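Local coordinates for protein beta-galactosidase (Bacteroides thetaiotaomicron, PDB 5MUJ) that is a glycoside hydrolase that binds a side chain of the plant pectin rhamnogalacturonan II and probably helps gut bacteria take that pectin apart, at residues 264-269 against 291-296; 297-302 against 331-336; 285-290 against 302-307. All coordinates share one frame; numbering follows the deposited sequence.

Contact 1 of 3, residues 264-269 against 291-296; sequences HEADGT and FEPSRK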
ATOM      1  N   HIS A 264       0.486 -16.235   4.279  1.00 14.34           N
ATOM      2  CA  HIS A 264       1.466 -17.001   5.047  1.00 17.21           C
ATOM      3  C   HIS A 264       0.856 -17.418   6.376  1.00 17.75           C
ATOM      4  O   HIS A 264       0.551 -16.587   7.216  1.00 18.63           O
ATOM      5  CB  HIS A 264       2.706 -16.141   5.243  1.00 17.53           C
ATOM      6  CG  HIS A 264       3.357 -15.774   3.958  1.00 17.99           C
ATOM      7  ND1 HIS A 264       3.125 -14.568   3.325  1.00 16.68           N
ATOM      8  CD2 HIS A 264       4.236 -16.449   3.180  1.00 19.08           C
ATOM      9  CE1 HIS A 264       3.834 -14.526   2.210  1.00 19.66           C
ATOM     10  NE2 HIS A 264       4.521 -15.649   2.103  1.00 20.50           N
ATOM     11  N   GLU A 265       0.649 -18.717   6.569  1.00 19.36           N
ATOM     12  CA  GLU A 265      -0.113 -19.160   7.710  1.00 18.90           C
ATOM     13  C   GLU A 265       0.703 -19.390   8.970  1.00 20.90           C
ATOM     14  O   GLU A 265       1.307 -20.460   9.161  1.00 23.32           O
ATOM     15  CB  GLU A 265      -0.867 -20.442   7.372  1.00 18.41           C
ATOM     16  CG  GLU A 265      -1.883 -20.303   6.278  1.00 18.78           C
ATOM     17  CD  GLU A 265      -3.042 -19.398   6.669  1.00 20.17           C
ATOM     18  OE1 GLU A 265      -3.328 -19.215   7.875  1.00 23.86           O
ATOM     19  OE2 GLU A 265      -3.650 -18.816   5.754  1.00 20.86           O
ATOM     20  N   ALA A 266       0.670 -18.388   9.841  1.00 17.44           N
ATOM     21  CA  ALA A 266       1.068 -18.540  11.238  1.00 14.82           C
ATOM     22  C   ALA A 266       0.186 -17.593  12.076  1.00 15.68           C
ATOM     23  O   ALA A 266      -0.493 -16.702  11.534  1.00 18.52           O
ATOM     24  CB  ALA A 266       2.553 -18.213  11.417  1.00 12.86           C
ATOM     25  N   ASP A 267       0.215 -17.798  13.392  1.00 18.81           N
ATOM     26  CA  ASP A 267      -0.592 -17.033  14.330  1.00 22.80           C
ATOM     27  C   ASP A 267      -0.274 -15.538  14.299  1.00 21.68           C
ATOM     28  O   ASP A 267       0.826 -15.093  14.703  1.00 25.66           O
ATOM     29  CB  ASP A 267      -0.402 -17.566  15.752  1.00 24.96           C
ATOM     30  CG  ASP A 267      -1.294 -16.859  16.774  1.00 30.35           C
ATOM     31  OD1 ASP A 267      -2.201 -16.085  16.378  1.00 29.17           O
ATOM     32  OD2 ASP A 267      -1.093 -17.089  17.982  1.00 36.51           O
ATOM     33  N   GLY A 268      -1.252 -14.772  13.827  1.00 18.54           N
ATOM     34  CA  GLY A 268      -1.167 -13.329  13.821  1.00 16.26           C
ATOM     35  C   GLY A 268      -0.305 -12.780  12.692  1.00 16.07           C
ATOM     36  O   GLY A 268      -0.113 -11.570  12.638  1.00 18.36           O
ATOM     37  N   THR A 269       0.183 -13.615  11.772  1.00 18.83           N
ATOM     38  CA  THR A 269       1.086 -13.124  10.694  1.00 19.02           C
ATOM     39  C   THR A 269       0.310 -12.281   9.700  1.00 18.32           C
ATOM     40  O   THR A 269      -0.838 -12.630   9.340  1.00 18.74           O
ATOM     41  CB  THR A 269       1.740 -14.278   9.912  1.00 18.00           C
ATOM     42  OG1 THR A 269       2.461 -15.101  10.831  1.00 17.12           O
ATOM     43  CG2 THR A 269       2.692 -13.774   8.811  1.00 17.51           C
ATOM     44  N   PHE A 291       5.295 -10.144  11.710  1.00 14.63           N
ATOM     45  CA  PHE A 291       5.038 -11.246  12.689  1.00 14.96           C
ATOM     46  C   PHE A 291       5.068 -12.592  11.976  1.00 15.06           C
ATOM     47  O   PHE A 291       4.268 -13.496  12.275  1.00 16.30           O
ATOM     48  CB  PHE A 291       3.740 -11.009  13.464  1.00 16.96           C
ATOM     49  CG  PHE A 291       3.610  -9.610  13.964  1.00 17.57           C
ATOM     50  CD1 PHE A 291       4.592  -9.075  14.793  1.00 18.65           C
ATOM     51  CD2 PHE A 291       2.576  -8.779  13.521  1.00 19.80           C
ATOM     52  CE1 PHE A 291       4.523  -7.751  15.214  1.00 21.51           C
ATOM     53  CE2 PHE A 291       2.506  -7.458  13.941  1.00 20.01           C
ATOM     54  CZ  PHE A 291       3.486  -6.943  14.777  1.00 21.53           C
ATOM     55  N   GLU A 292       6.008 -12.722  11.042  1.00 16.67           N
ATOM     56  CA  GLU A 292       6.336 -13.993  10.389  1.00 16.67           C
ATOM     57  C   GLU A 292       7.355 -14.738  11.272  1.00 17.88           C
ATOM     58  O   GLU A 292       8.426 -14.222  11.540  1.00 18.26           O
ATOM     59  CB  GLU A 292       6.918 -13.698   8.996  1.00 14.07           C
ATOM     60  CG  GLU A 292       7.562 -14.821   8.239  1.00 17.28           C
ATOM     61  CD  GLU A 292       6.770 -16.115   8.271  1.00 21.04           C
ATOM     62  OE1 GLU A 292       5.573 -16.085   7.935  1.00 21.83           O
ATOM     63  OE2 GLU A 292       7.363 -17.154   8.601  1.00 23.41           O
ATOM     64  N   PRO A 293       7.024 -15.962  11.752  1.00 19.26           N
ATOM     65  CA  PRO A 293       8.021 -16.629  12.638  1.00 17.36           C
ATOM     66  C   PRO A 293       9.435 -16.892  12.074  1.00 19.41           C
ATOM     67  O   PRO A 293      10.389 -16.955  12.858  1.00 21.64           O
ATOM     68  CB  PRO A 293       7.372 -17.977  12.949  1.00 18.18           C
ATOM     69  CG  PRO A 293       5.941 -17.826  12.614  1.00 20.73           C
ATOM     70  CD  PRO A 293       5.757 -16.716  11.644  1.00 18.72           C
ATOM     71  N   SER A 294       9.559 -17.053  10.750  1.00 19.19           N
ATOM     72  CA  SER A 294      10.852 -17.367  10.090  1.00 19.11           C
ATOM     73  C   SER A 294      11.860 -16.211   9.969  1.00 17.61           C
ATOM     74  O   SER A 294      12.979 -16.439   9.509  1.00 20.49           O
ATOM     75  CB  SER A 294      10.596 -17.924   8.698  1.00 18.32           C
ATOM     76  OG  SER A 294       9.884 -16.989   7.906  1.00 20.17           O
ATOM     77  N   ARG A 295      11.435 -14.999  10.325  1.00 14.42           N
ATOM     78  CA  ARG A 295      12.268 -13.803  10.416  1.00 17.64           C
ATOM     79  C   ARG A 295      12.471 -13.329  11.885  1.00 21.33           C
ATOM     80  O   ARG A 295      11.530 -13.349  12.736  1.00 23.15           O
ATOM     81  CB  ARG A 295      11.625 -12.682   9.589  1.00 18.55           C
ATOM     82  CG  ARG A 295      12.019 -12.648   8.125  1.00 18.21           C
ATOM     83  CD  ARG A 295      11.545 -13.832   7.352  1.00 17.45           C
ATOM     84  NE  ARG A 295      11.505 -13.557   5.919  1.00 15.53           N
ATOM     85  CZ  ARG A 295      10.879 -14.277   4.997  1.00 17.90           C
ATOM     86  NH1 ARG A 295      10.207 -15.376   5.331  1.00 21.74           N
ATOM     87  NH2 ARG A 295      10.918 -13.912   3.726  1.00 22.38           N
ATOM     88  N   LYS A 296      13.706 -12.885  12.146  1.00 22.48           N
ATOM     89  CA  LYS A 296      14.132 -12.317  13.426  1.00 26.69           C
ATOM     90  C   LYS A 296      14.127 -10.788  13.399  1.00 26.38           C
ATOM     91  O   LYS A 296      14.853 -10.130  14.153  1.00 34.67           O
ATOM     92  CB  LYS A 296      15.538 -12.819  13.787  1.00 31.02           C
TER

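Contact 2 of 3, residues 297-302 against 331-336; sequences YKAFNT and FAHKSY. With RAM (alpha-L-rhamnopyranose), chain B.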
ATOM      1  N   TYR A 297      13.361 -10.233  12.478  1.00 17.11           N
ATOM      2  CA  TYR A 297      12.880  -8.870  12.562  1.00 14.33           C
ATOM      3  C   TYR A 297      11.391  -8.893  12.332  1.00 14.73           C
ATOM      4  O   TYR A 297      10.868  -9.825  11.683  1.00 16.29           O
ATOM      5  CB  TYR A 297      13.566  -7.965  11.556  1.00 13.08           C
ATOM      6  CG  TYR A 297      13.920  -8.669  10.268  1.00 11.46           C
ATOM      7  CD1 TYR A 297      12.979  -8.885   9.280  1.00 11.18           C
ATOM      8  CD2 TYR A 297      15.171  -9.229  10.092  1.00 14.03           C
ATOM      9  CE1 TYR A 297      13.306  -9.560   8.107  1.00 11.32           C
ATOM     10  CE2 TYR A 297      15.512  -9.881   8.919  1.00 13.89           C
ATOM     11  CZ  TYR A 297      14.591 -10.055   7.926  1.00 12.54           C
ATOM     12  OH  TYR A 297      14.939 -10.703   6.766  1.00 13.34           O
ATOM     13  N   LYS A 298      10.713  -7.880  12.860  1.00 11.49           N
ATOM     14  CA  LYS A 298       9.232  -7.936  13.009  1.00 11.50           C
ATOM     15  C   LYS A 298       8.392  -7.580  11.779  1.00 13.02           C
ATOM     16  O   LYS A 298       7.214  -7.963  11.710  1.00 15.72           O
ATOM     17  CB  LYS A 298       8.792  -7.053  14.165  1.00 13.11           C
ATOM     18  CG  LYS A 298       9.273  -7.556  15.534  1.00 17.47           C
ATOM     19  CD  LYS A 298       8.441  -8.696  16.121  1.00 20.29           C
ATOM     20  CE  LYS A 298       9.014  -9.101  17.481  1.00 26.11           C
ATOM     21  NZ  LYS A 298       8.946 -10.571  17.726  1.00 29.31           N
ATOM     22  N   ALA A 299       8.947  -6.781  10.871  1.00 15.06           N
ATOM     23  CA  ALA A 299       8.293  -6.491   9.594  1.00 14.96           C
ATOM     24  C   ALA A 299       9.275  -6.118   8.497  1.00 13.99           C
ATOM     25  O   ALA A 299      10.311  -5.509   8.762  1.00 16.67           O
ATOM     26  CB  ALA A 299       7.222  -5.411   9.742  1.00 15.08           C
ATOM     27  N   PHE A 300       8.935  -6.484   7.273  1.00 10.78           N
ATOM     28  CA  PHE A 300       9.855  -6.450   6.148  1.00 11.60           C
ATOM     29  C   PHE A 300       9.133  -6.495   4.820  1.00 12.05           C
ATOM     30  O   PHE A 300       7.934  -6.829   4.788  1.00 13.64           O
ATOM     31  CB  PHE A 300      10.824  -7.631   6.226  1.00 10.50           C
ATOM     32  CG  PHE A 300      10.097  -8.998   6.248  1.00 11.49           C
ATOM     33  CD1 PHE A 300       9.596  -9.567   7.450  1.00 10.39           C
ATOM     34  CD2 PHE A 300       9.900  -9.688   5.071  1.00 13.29           C
ATOM     35  CE1 PHE A 300       8.909 -10.805   7.456  1.00 11.71           C
ATOM     36  CE2 PHE A 300       9.217 -10.922   5.081  1.00 13.30           C
ATOM     37  CZ  PHE A 300       8.732 -11.458   6.269  1.00 12.71           C
ATOM     38  N   ASN A 301       9.840  -6.142   3.743  1.00 11.46           N
ATOM     39  CA  ASN A 301       9.343  -6.271   2.378  1.00 10.40           C
ATOM     40  C   ASN A 301      10.086  -7.349   1.594  1.00 11.50           C
ATOM     41  O   ASN A 301      11.321  -7.468   1.653  1.00 11.98           O
ATOM     42  CB  ASN A 301       9.494  -4.938   1.615  1.00  9.62           C
ATOM     43  CG  ASN A 301       8.605  -3.852   2.167  1.00 11.09           C
ATOM     44  OD1 ASN A 301       7.566  -4.100   2.747  1.00 12.86           O
ATOM     45  ND2 ASN A 301       9.011  -2.607   1.966  1.00 12.34           N
ATOM     46  N   THR A 302       9.319  -8.117   0.820  1.00 10.75           N
ATOM     47  CA  THR A 302       9.851  -9.010  -0.191  1.00  9.86           C
ATOM     48  C   THR A 302       8.916  -9.047  -1.414  1.00 11.49           C
ATOM     49  O   THR A 302       8.088  -8.124  -1.598  1.00 12.39           O
ATOM     50  CB  THR A 302      10.252 -10.383   0.394  1.00 11.82           C
ATOM     51  OG1 THR A 302      10.900 -11.174  -0.613  1.00 12.54           O
ATOM     52  CG2 THR A 302       9.062 -11.133   0.956  1.00 10.95           C
ATOM     53  N   PHE A 331      10.160  -1.628  12.284  1.00 11.09           N
ATOM     54  CA  PHE A 331       9.500  -2.077  11.083  1.00 12.20           C
ATOM     55  C   PHE A 331      10.119  -1.374   9.872  1.00 11.94           C
ATOM     56  O   PHE A 331      10.354  -0.151   9.919  1.00 12.31           O
ATOM     57  CB  PHE A 331       7.985  -1.762  11.056  1.00 12.77           C
ATOM     58  CG  PHE A 331       7.181  -2.260  12.240  1.00 14.64           C
ATOM     59  CD1 PHE A 331       7.386  -3.524  12.756  1.00 15.54           C
ATOM     60  CD2 PHE A 331       6.141  -1.484  12.773  1.00 14.11           C
ATOM     61  CE1 PHE A 331       6.608  -3.983  13.813  1.00 17.10           C
ATOM     62  CE2 PHE A 331       5.384  -1.933  13.846  1.00 15.94           C
ATOM     63  CZ  PHE A 331       5.622  -3.186  14.348  1.00 14.09           C
ATOM     64  N   ALA A 332      10.396  -2.107   8.796  1.00 11.90           N
ATOM     65  CA  ALA A 332      10.811  -1.479   7.512  1.00 12.48           C
ATOM     66  C   ALA A 332       9.994  -2.170   6.442  1.00 11.75           C
ATOM     67  O   ALA A 332      10.301  -3.283   6.047  1.00 12.93           O
ATOM     68  CB  ALA A 332      12.313  -1.618   7.240  1.00 10.01           C
ATOM     69  N   HIS A 333       8.898  -1.540   6.042  1.00 12.06           N
ATOM     70  CA  HIS A 333       7.782  -2.289   5.499  1.00 10.44           C
ATOM     71  C   HIS A 333       6.760  -1.439   4.746  1.00  9.94           C
ATOM     72  O   HIS A 333       6.541  -0.268   5.052  1.00 12.88           O
ATOM     73  CB  HIS A 333       7.091  -3.101   6.630  1.00 11.92           C
ATOM     74  CG  HIS A 333       6.272  -2.291   7.582  1.00 11.12           C
ATOM     75  ND1 HIS A 333       6.461  -0.959   7.839  1.00 11.48           N
ATOM     76  CD2 HIS A 333       5.191  -2.646   8.326  1.00 11.01           C
ATOM     77  CE1 HIS A 333       5.576  -0.532   8.720  1.00 11.90           C
ATOM     78  NE2 HIS A 333       4.789  -1.543   9.034  1.00 12.65           N
ATOM     79  N   LYS A 334       6.083  -2.114   3.813  1.00 11.02           N
ATOM     80  CA  LYS A 334       5.075  -1.557   2.900  1.00 12.29           C
ATOM     81  C   LYS A 334       5.826  -0.999   1.735  1.00 12.03           C
ATOM     82  O   LYS A 334       6.928  -0.507   1.941  1.00 12.24           O
ATOM     83  CB  LYS A 334       4.115  -0.595   3.586  1.00 11.87           C
ATOM     84  CG  LYS A 334       3.529  -1.162   4.876  1.00 14.27           C
ATOM     85  CD  LYS A 334       2.471  -0.263   5.429  1.00 16.64           C
ATOM     86  CE  LYS A 334       1.927  -0.814   6.730  1.00 17.32           C
ATOM     87  NZ  LYS A 334       0.904   0.095   7.279  1.00 17.42           N
ATOM     88  N   SER A 335       5.342  -1.206   0.518  1.00 12.57           N
ATOM     89  CA  SER A 335       6.116  -0.884  -0.701  1.00 12.46           C
ATOM     90  C   SER A 335       5.404  -0.018  -1.695  1.00 11.48           C
ATOM     91  O   SER A 335       4.202  -0.115  -1.938  1.00 13.75           O
ATOM     92  CB  SER A 335       6.491  -2.178  -1.440  1.00 14.78           C
ATOM     93  OG  SER A 335       7.236  -3.045  -0.606  1.00 15.45           O
ATOM     94  N   TYR A 336       6.196   0.864  -2.298  1.00 10.69           N
ATOM     95  CA  TYR A 336       5.916   1.360  -3.630  1.00 11.21           C
ATOM     96  C   TYR A 336       7.251   1.526  -4.355  1.00 11.66           C
ATOM     97  O   TYR A 336       8.172   2.094  -3.808  1.00 11.76           O
ATOM     98  CB  TYR A 336       5.116   2.665  -3.598  1.00 10.47           C
ATOM     99  CG  TYR A 336       4.178   2.762  -4.746  1.00 10.77           C
ATOM    100  CD1 TYR A 336       4.613   3.192  -6.002  1.00 10.54           C
ATOM    101  CD2 TYR A 336       2.825   2.338  -4.620  1.00 11.77           C
ATOM    102  CE1 TYR A 336       3.763   3.224  -7.081  1.00 12.56           C
ATOM    103  CE2 TYR A 336       1.967   2.391  -5.701  1.00 12.15           C
ATOM    104  CZ  TYR A 336       2.436   2.837  -6.932  1.00 12.68           C
ATOM    105  OH  TYR A 336       1.619   2.918  -8.040  1.00 13.99           O
TER
HETATM  106  C1  RAM B   6      -0.596  -3.228  11.728  1.00 16.05           C
HETATM  107  C2  RAM B   6      -0.710  -2.168  10.662  1.00 16.96           C
HETATM  108  C3  RAM B   6       0.477  -1.218  10.807  1.00 14.81           C
HETATM  109  C4  RAM B   6       1.757  -2.046  10.681  1.00 15.73           C
HETATM  110  C5  RAM B   6       1.875  -3.242  11.636  1.00 14.63           C
HETATM  111  C6  RAM B   6       2.930  -4.237  11.185  1.00 14.55           C
HETATM  112  O2  RAM B   6      -0.720  -2.825   9.367  1.00 16.13           O
HETATM  113  O3  RAM B   6       0.445  -0.168   9.837  1.00 15.73           O
HETATM  114  O4  RAM B   6       2.859  -1.208  10.989  1.00 15.32           O
HETATM  115  O5  RAM B   6       0.638  -3.951  11.903  1.00 14.93           O
HETATM  116  O   HOH W   1       8.580  -5.367  -1.494  1.00 14.66           O

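Contact 3 of 3, residues 285-290 against 302-307; sequences MFYFSA and TFAASY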
HETATM    1  N   MSE A 285       4.643  -9.072  -7.458  1.00 11.24           N
HETATM    2  CA  MSE A 285       3.958  -8.487  -6.352  1.00 11.81           C
HETATM    3  C   MSE A 285       4.985  -8.151  -5.321  1.00 12.82           C
HETATM    4  O   MSE A 285       5.595  -9.040  -4.723  1.00 13.15           O
HETATM    5  CB  MSE A 285       2.948  -9.474  -5.740  1.00 12.76           C
HETATM    6  CG  MSE A 285       2.207  -8.861  -4.572  1.00 16.33           C
HETATM    7 SE   MSE A 285       1.375 -10.236  -3.471  1.00 24.73          SE
HETATM    8  CE  MSE A 285      -0.086 -10.678  -4.689  1.00 21.79           C
ATOM      9  N   PHE A 286       5.128  -6.850  -5.083  1.00 12.55           N
ATOM     10  CA  PHE A 286       5.826  -6.360  -3.906  1.00 10.54           C
ATOM     11  C   PHE A 286       4.813  -6.414  -2.773  1.00 11.20           C
ATOM     12  O   PHE A 286       3.669  -5.981  -2.953  1.00 11.69           O
ATOM     13  CB  PHE A 286       6.321  -4.919  -4.147  1.00 10.70           C
ATOM     14  CG  PHE A 286       7.303  -4.817  -5.262  1.00 12.38           C
ATOM     15  CD1 PHE A 286       8.617  -5.208  -5.054  1.00 11.15           C
ATOM     16  CD2 PHE A 286       6.913  -4.428  -6.539  1.00 11.74           C
ATOM     17  CE1 PHE A 286       9.556  -5.086  -6.081  1.00 12.36           C
ATOM     18  CE2 PHE A 286       7.836  -4.351  -7.563  1.00 11.74           C
ATOM     19  CZ  PHE A 286       9.153  -4.743  -7.333  1.00 11.25           C
ATOM     20  N   TYR A 287       5.231  -6.952  -1.635  1.00  9.84           N
ATOM     21  CA  TYR A 287       4.344  -7.052  -0.459  1.00  9.90           C
ATOM     22  C   TYR A 287       5.152  -6.942   0.818  1.00 10.17           C
ATOM     23  O   TYR A 287       6.393  -7.150   0.804  1.00 13.21           O
ATOM     24  CB  TYR A 287       3.545  -8.365  -0.530  1.00  8.81           C
ATOM     25  CG  TYR A 287       4.313  -9.599  -0.183  1.00  9.95           C
ATOM     26  CD1 TYR A 287       4.345 -10.062   1.139  1.00 10.25           C
ATOM     27  CD2 TYR A 287       4.984 -10.331  -1.161  1.00 10.90           C
ATOM     28  CE1 TYR A 287       5.046 -11.228   1.467  1.00 11.44           C
ATOM     29  CE2 TYR A 287       5.677 -11.492  -0.842  1.00 10.38           C
ATOM     30  CZ  TYR A 287       5.695 -11.927   0.479  1.00 10.91           C
ATOM     31  OH  TYR A 287       6.393 -13.066   0.784  1.00 13.40           O
ATOM     32  N   PHE A 288       4.482  -6.636   1.922  1.00 10.32           N
ATOM     33  CA  PHE A 288       5.091  -6.689   3.250  1.00 10.83           C
ATOM     34  C   PHE A 288       4.505  -7.824   4.055  1.00 10.40           C
ATOM     35  O   PHE A 288       3.337  -8.280   3.835  1.00 12.28           O
ATOM     36  CB  PHE A 288       4.980  -5.400   4.082  1.00  9.23           C
ATOM     37  CG  PHE A 288       3.741  -5.257   4.971  1.00  9.82           C
ATOM     38  CD1 PHE A 288       2.517  -4.785   4.447  1.00 10.71           C
ATOM     39  CD2 PHE A 288       3.790  -5.497   6.345  1.00 10.22           C
ATOM     40  CE1 PHE A 288       1.427  -4.584   5.241  1.00 12.50           C
ATOM     41  CE2 PHE A 288       2.625  -5.376   7.160  1.00 10.77           C
ATOM     42  CZ  PHE A 288       1.472  -4.891   6.602  1.00 12.23           C
ATOM     43  N   SER A 289       5.305  -8.252   5.013  1.00 13.86           N
ATOM     44  CA  SER A 289       4.849  -9.189   6.006  1.00 13.58           C
ATOM     45  C   SER A 289       5.296  -8.723   7.375  1.00 13.26           C
ATOM     46  O   SER A 289       6.309  -8.041   7.508  1.00 13.16           O
ATOM     47  CB  SER A 289       5.385 -10.580   5.702  1.00 12.84           C
ATOM     48  OG  SER A 289       4.737 -11.556   6.523  1.00 15.45           O
ATOM     49  N   ALA A 290       4.523  -9.043   8.391  1.00 13.37           N
ATOM     50  CA  ALA A 290       4.876  -8.761   9.778  1.00 13.37           C
ATOM     51  C   ALA A 290       4.548  -9.971  10.618  1.00 15.40           C
ATOM     52  O   ALA A 290       3.591 -10.726  10.287  1.00 16.18           O
ATOM     53  CB  ALA A 290       4.179  -7.527  10.338  1.00 10.12           C
ATOM     54  N   THR A 302       9.319  -8.117   0.820  1.00 10.75           N
ATOM     55  CA  THR A 302       9.851  -9.010  -0.191  1.00  9.86           C
ATOM     56  C   THR A 302       8.916  -9.047  -1.414  1.00 11.49           C
ATOM     57  O   THR A 302       8.088  -8.124  -1.598  1.00 12.39           O
ATOM     58  CB  THR A 302      10.252 -10.383   0.394  1.00 11.82           C
ATOM     59  OG1 THR A 302      10.900 -11.174  -0.613  1.00 12.54           O
ATOM     60  CG2 THR A 302       9.062 -11.133   0.956  1.00 10.95           C
ATOM     61  N   PHE A 303       9.010 -10.079  -2.251  1.00 10.13           N
ATOM     62  CA  PHE A 303       8.138 -10.128  -3.401  1.00 10.94           C
ATOM     63  C   PHE A 303       7.764 -11.552  -3.735  1.00 11.91           C
ATOM     64  O   PHE A 303       8.418 -12.485  -3.297  1.00 13.54           O
ATOM     65  CB  PHE A 303       8.791  -9.485  -4.618  1.00 11.87           C
ATOM     66  CG  PHE A 303       9.921 -10.291  -5.180  1.00 11.45           C
ATOM     67  CD1 PHE A 303      11.198 -10.207  -4.623  1.00 11.42           C
ATOM     68  CD2 PHE A 303       9.699 -11.171  -6.225  1.00 12.07           C
ATOM     69  CE1 PHE A 303      12.261 -10.970  -5.143  1.00 11.74           C
ATOM     70  CE2 PHE A 303      10.760 -11.933  -6.741  1.00 13.41           C
ATOM     71  CZ  PHE A 303      12.039 -11.831  -6.199  1.00 13.05           C
ATOM     72  N   ALA A 304       6.710 -11.633  -4.540  1.00 12.42           N
ATOM     73  CA  ALA A 304       6.283 -12.840  -5.195  1.00 11.16           C
ATOM     74  C   ALA A 304       6.083 -12.596  -6.679  1.00 12.10           C
ATOM     75  O   ALA A 304       6.037 -11.443  -7.124  1.00 12.69           O
ATOM     76  CB  ALA A 304       4.984 -13.344  -4.538  1.00 11.81           C
ATOM     77  N   ALA A 305       5.943 -13.656  -7.472  1.00 13.19           N
ATOM     78  CA  ALA A 305       5.673 -13.481  -8.894  1.00 14.95           C
ATOM     79  C   ALA A 305       4.660 -14.518  -9.408  1.00 13.07           C
ATOM     80  O   ALA A 305       4.476 -15.564  -8.775  1.00 13.80           O
ATOM     81  CB  ALA A 305       6.973 -13.485  -9.725  1.00 16.15           C
ATOM     82  N   SER A 306       3.993 -14.180 -10.506  1.00 12.56           N
ATOM     83  CA  SER A 306       2.890 -14.994 -11.053  1.00 13.72           C
ATOM     84  C   SER A 306       2.692 -14.716 -12.531  1.00 13.96           C
ATOM     85  O   SER A 306       2.925 -13.598 -12.992  1.00 16.32           O
ATOM     86  CB  SER A 306       1.584 -14.696 -10.309  1.00 14.63           C
ATOM     87  OG  SER A 306       0.551 -15.425 -10.889  1.00 15.48           O
ATOM     88  N   TYR A 307       2.281 -15.730 -13.292  1.00 15.97           N
ATOM     89  CA  TYR A 307       1.920 -15.528 -14.715  1.00 17.29           C
ATOM     90  C   TYR A 307       0.418 -15.260 -14.899  1.00 19.85           C
ATOM     91  O   TYR A 307       0.010 -14.684 -15.931  1.00 18.94           O
ATOM     92  CB  TYR A 307       2.328 -16.721 -15.579  1.00 18.43           C
ATOM     93  CG  TYR A 307       3.814 -16.887 -15.678  1.00 20.69           C
ATOM     94  CD1 TYR A 307       4.570 -16.025 -16.482  1.00 23.63           C
ATOM     95  CD2 TYR A 307       4.479 -17.899 -14.982  1.00 22.24           C
ATOM     96  CE1 TYR A 307       5.948 -16.161 -16.579  1.00 23.37           C
ATOM     97  CE2 TYR A 307       5.857 -18.033 -15.065  1.00 22.11           C
ATOM     98  CZ  TYR A 307       6.587 -17.164 -15.869  1.00 25.64           C
ATOM     99  OH  TYR A 307       7.964 -17.277 -15.981  1.00 31.66           O
TER

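Contact 1 of 3, residues 264-269 against 291-296
The hydroxyl of T269 donates to the backbone oxygen of F291, OG1 to O at 2.8 Å, the one hydrogen bond between the two segments. With OG1 anti to its own carbonyl carbon (chi1 -58°), T269 also brings CG2 to within 3.8 Å of E292 OE1. A266 meets P293 through carbon alone, CB to CD at 3.5 Å. Behind these touches stand two tight turns. G268 occupies the third position of the type II turn 266-269, where positive phi suits a residue without a side chain; P293 takes the second position of the type I turn 292-295, where its fixed phi fits. E292 braces that turn: OE2 accepts from S294 OG at 2.6 Å and from S294 N at 3.1 Å, the two arriving from opposite faces of the carboxylate. S294 OG in turn receives R295 NH1 in the guanidinium plane, while R295 NH2 bridges to D319. With an alanine here in place of the glutamate, S294 OG and N would probably lose their shared acceptor and the turn could flex. Since F291 touches the bound galactose and arabinose, the threonine's grip on its carbonyl implies that a surface loop is tied down just where it borders the glycan pocket.

Contact 2 of 3, residues 297-302 against 331-336
N301 keeps CG beside its backbone N (chi1 -67°), which sets its amide against the backbone of K334, and H333 turns its ring between its own backbone N and carbonyl carbon (chi1 74°), next to A299. The strands belong to adjacent blades of a five-bladed beta-propeller: 331-340 is the innermost strand of the closing blade, and the segments diverge by 40°. One weak backbone bond joins them, so asparagine, donor and acceptor in one side chain, does much of the bridging. OD1 of N301 takes K334 N at 2.7 Å on an in-plane lone pair; ND2 gives to K334 O at 3.0 Å from above that carbonyl's plane. A299 is small enough for F331 and H333 to close round its methyl, with CB 3.6 Å from F331 CD1. F331 CB and K334 CG cover opposite faces of the imidazole, and C349 O holds its ND1, so H333 NE2 is aimed at rhamnose O4, 2.8 Å away. The extended K334, also paired with D61, reaches rhamnose O3 with NZ at 2.6 Å, while the sugar's C6 lies over a face of F331. S335 OG, also hydrogen-bonded to H346, shares a water with T302 O, 2.8 Å from each.

Contact 3 of 3, residues 285-290 against 302-307
Y287 and T302 lie side by side and point the same way across a beta hairpin, the antiparallel pairing of strands 282-290 and 299-306 within one propeller blade. The tyrosine's CG sits between its backbone N and carbonyl carbon (chi1 76°), a rotamer that brings the edge of the ring against the neighbouring strand. T302 places CG2 in the equivalent position, so this methyl reaches the phenol end of the ring, 3.3 Å from Y287 OH and 3.5 Å from CZ. The ring's edge follows the backbone beyond, with CE2 3.6 Å from F303 C. A304 comes next on this side, and its short side chain suits a place beside the ring's edge, with CB 4.2 Å from Y287 CE2. Tyrosine answers two needs here: the ring packs, also against F262 and H264, while its buried hydroxyl bonds to D314. M285, modelled as selenomethionine, bends at the selenium, heading away from A304 toward A274 and W312. F286 and F303 face the other side as a non-hydrogen-bonded pair, F286 CD1 resting 4.3 Å from F303 CB; the F303 ring then stacks on W315, and both phenylalanines meet helix 31-41. Two backbone bonds join M285 N to A304 O and A304 N to M285 O, each 2.8 Å. Y287 and T302 form the next such pair, in which T302 N meets Y287 O at 3.1 Å.

Contacts 2 and 3 are buried and share strand 299-306: contact 3 pairs it inside its own blade, contact 2 sets it against the next blade. Contact 1 lies at the surface, where the loop connecting the two strands of that hairpin meets the loop before strand 270-279. Chemistry follows place. Regular backbone ladders and large rings serve within the sheet; between blades, where the strands diverge, side-chain amide bonds and a water stand in for a ladder; at the surface, a single hydroxyl-to-carbonyl bond joins two segments, one of whose turns is braced by side chains. The three are continuous: F291 N probably bonds to K298 O, F300 O to S289 N, and T269 CG2 packs on A290 O.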